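Local coordinates for protein lysyl oxidase (Pichia pastoris, PDB 1W7C) that probably oxidises primary amines, including peptidyl lysine, as a copper- and topaquinone-dependent amine oxidase, at residues V628-F633 / V645-L650. Numbering follows the deposited sequence.
Sequences VNFNAF and VAWVNL. With CA (calcium ion), chain E.
Phe630 and Phe633, on the one short 3-10 turn 630-633, face Trp647 in 645-650, part of strand 642-654, across a gap of 10.4 Å between the CA atoms of Phe630 and Trp647, so only side chains meet. Both phenylalanines come from the same side of the indole plane. Phe630, its CG anti to the backbone N (chi1 177°), reaches out edge-first: CE1 stands 3.9 Å from Trp647 CG, over the five-membered ring, in a T-shaped pair with planes at 80°. Phe633 meets the six-membered ring obliquely, planes at 48°, its CE2 3.7 Å from Trp647 CZ2. This buried aromatic cluster in the copper amine oxidase enzyme domain illustrates how a 3-10 turn can pack on a strand through aromatic rings alone, no hydrogen bond joining the two segments. Val645 CG1 lies over the rim of the opposite indole face, and Trp647 NE1 is hydrogen-bonded to Thr605 OG1 on strand 602-606. Without the indole, as with an alanine here, both phenyl rings would probably lose their shared surface and Thr605 OG1 its NE1 partner. At the turn's entry, Asn629 OD1 accepts from Asn631 N (3.0 Å), an Asx turn; at its far end Phe633 O binds calcium at 2.4 Å, alongside Glu540, Asp635, Glu637 and two waters.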
loop_
_atom_site.group_PDB
_atom_site.type_symbol
_atom_site.label_atom_id
_atom_site.label_comp_id
_atom_site.label_asym_id
_atom_site.label_seq_id
_atom_site.Cartn_x
_atom_site.Cartn_y
_atom_site.Cartn_z
ATOM N N VAL A 628 -30.103 -11.377 -7.301
ATOM C CA VAL A 628 -29.455 -10.209 -7.875
ATOM C C VAL A 628 -28.457 -10.646 -8.942
ATOM O O VAL A 628 -27.486 -11.386 -8.656
ATOM C CB VAL A 628 -28.752 -9.372 -6.797
ATOM C CG1 VAL A 628 -27.870 -8.295 -7.460
ATOM C CG2 VAL A 628 -29.769 -8.710 -5.877
ATOM N N ASN A 629 -28.707 -10.174 -10.159
ATOM C CA ASN A 629 -27.733 -10.210 -11.222
ATOM C C ASN A 629 -27.214 -8.790 -11.362
ATOM O O ASN A 629 -27.938 -7.911 -11.794
ATOM C CB ASN A 629 -28.354 -10.714 -12.506
ATOM C CG ASN A 629 -27.328 -10.841 -13.631
ATOM O OD1 ASN A 629 -26.341 -10.095 -13.661
ATOM N ND2 ASN A 629 -27.557 -11.769 -14.558
ATOM N N PHE A 630 -25.967 -8.575 -10.946
ATOM C CA PHE A 630 -25.391 -7.237 -10.910
ATOM C C PHE A 630 -25.470 -6.542 -12.276
ATOM O O PHE A 630 -25.570 -5.337 -12.343
ATOM C CB PHE A 630 -23.960 -7.310 -10.419
ATOM C CG PHE A 630 -23.235 -5.986 -10.410
ATOM C CD1 PHE A 630 -23.428 -5.094 -9.376
ATOM C CD2 PHE A 630 -22.398 -5.630 -11.454
ATOM C CE1 PHE A 630 -22.761 -3.881 -9.331
ATOM C CE2 PHE A 630 -21.720 -4.406 -11.416
ATOM C CZ PHE A 630 -21.936 -3.528 -10.376
ATOM N N ASN A 631 -25.355 -7.306 -13.365
ATOM C CA ASN A 631 -25.360 -6.706 -14.669
ATOM C C ASN A 631 -26.675 -5.995 -14.990
ATOM O O ASN A 631 -26.692 -5.137 -15.852
ATOM C CB ASN A 631 -25.066 -7.766 -15.740
ATOM C CG ASN A 631 -23.607 -8.152 -15.800
ATOM O OD1 ASN A 631 -22.748 -7.483 -15.185
ATOM N ND2 ASN A 631 -23.314 -9.257 -16.488
ATOM N N ALA A 632 -27.756 -6.318 -14.268
ATOM C CA ALA A 632 -29.025 -5.627 -14.459
ATOM C C ALA A 632 -28.911 -4.135 -14.108
ATOM O O ALA A 632 -29.708 -3.314 -14.569
ATOM C CB ALA A 632 -30.125 -6.284 -13.645
ATOM N N PHE A 633 -27.943 -3.772 -13.250
ATOM C CA PHE A 633 -27.773 -2.374 -12.872
ATOM C C PHE A 633 -27.219 -1.520 -14.027
ATOM O O PHE A 633 -27.341 -0.303 -14.010
ATOM C CB PHE A 633 -26.739 -2.203 -11.746
ATOM C CG PHE A 633 -27.054 -2.887 -10.434
ATOM C CD1 PHE A 633 -28.190 -3.671 -10.243
ATOM C CD2 PHE A 633 -26.172 -2.718 -9.361
ATOM C CE1 PHE A 633 -28.395 -4.292 -8.976
ATOM C CE2 PHE A 633 -26.392 -3.344 -8.130
ATOM C CZ PHE A 633 -27.538 -4.095 -7.938
ATOM N N VAL A 645 -23.256 5.866 -7.502
ATOM C CA VAL A 645 -22.669 4.903 -6.576
ATOM C C VAL A 645 -21.463 4.261 -7.294
ATOM O O VAL A 645 -21.551 3.898 -8.477
ATOM C CB VAL A 645 -23.677 3.765 -6.232
ATOM C CG1 VAL A 645 -23.062 2.717 -5.331
ATOM C CG2 VAL A 645 -24.940 4.338 -5.660
ATOM N N ALA A 646 -20.333 4.178 -6.575
ATOM C CA ALA A 646 -19.182 3.434 -7.070
ATOM C C ALA A 646 -19.153 2.092 -6.354
ATOM O O ALA A 646 -19.207 2.012 -5.168
ATOM C CB ALA A 646 -17.885 4.190 -6.836
ATOM N N TRP A 647 -19.042 1.042 -7.153
ATOM C CA TRP A 647 -18.926 -0.336 -6.639
ATOM C C TRP A 647 -17.462 -0.699 -6.923
ATOM O O TRP A 647 -17.086 -0.899 -8.091
ATOM C CB TRP A 647 -19.908 -1.263 -7.406
ATOM C CG TRP A 647 -21.343 -0.815 -7.367
ATOM C CD1 TRP A 647 -21.902 0.034 -8.235
ATOM C CD2 TRP A 647 -22.401 -1.232 -6.466
ATOM N NE1 TRP A 647 -23.219 0.243 -7.910
ATOM C CE2 TRP A 647 -23.556 -0.525 -6.830
ATOM C CE3 TRP A 647 -22.462 -2.078 -5.356
ATOM C CZ2 TRP A 647 -24.781 -0.685 -6.183
ATOM C CZ3 TRP A 647 -23.678 -2.248 -4.701
ATOM C CH2 TRP A 647 -24.830 -1.536 -5.107
ATOM N N VAL A 648 -16.662 -0.718 -5.846
ATOM C CA VAL A 648 -15.226 -0.773 -5.920
ATOM C C VAL A 648 -14.736 -2.123 -5.463
ATOM O O VAL A 648 -15.122 -2.599 -4.407
ATOM C CB VAL A 648 -14.568 0.336 -5.064
ATOM C CG1 VAL A 648 -13.092 0.267 -5.221
ATOM C CG2 VAL A 648 -15.114 1.705 -5.458
ATOM N N ASN A 649 -13.903 -2.777 -6.275
ATOM C CA ASN A 649 -13.370 -4.077 -5.944
ATOM C C ASN A 649 -11.930 -4.058 -5.449
ATOM O O ASN A 649 -11.087 -3.283 -5.925
ATOM C CB ASN A 649 -13.456 -5.018 -7.148
ATOM C CG ASN A 649 -14.867 -5.269 -7.557
ATOM O OD1 ASN A 649 -15.766 -5.331 -6.700
ATOM N ND2 ASN A 649 -15.089 -5.404 -8.867
ATOM N N LEU A 650 -11.669 -4.948 -4.498
ATOM C CA LEU A 650 -10.322 -5.298 -4.032
ATOM C C LEU A 650 -10.131 -6.768 -4.252
ATOM O O LEU A 650 -11.063 -7.553 -4.131
ATOM C CB LEU A 650 -10.197 -4.963 -2.545
ATOM C CG LEU A 650 -10.194 -3.484 -2.173
ATOM C CD1 LEU A 650 -10.009 -3.299 -0.706
ATOM C CD2 LEU A 650 -9.135 -2.730 -2.947
HETATM CA CA CA E . -28.597 1.678 -14.135
HETATM O O HOH W 1 -28.710 2.009 -11.759
HETATM O O HOH W 2 -30.492 0.310 -13.515
#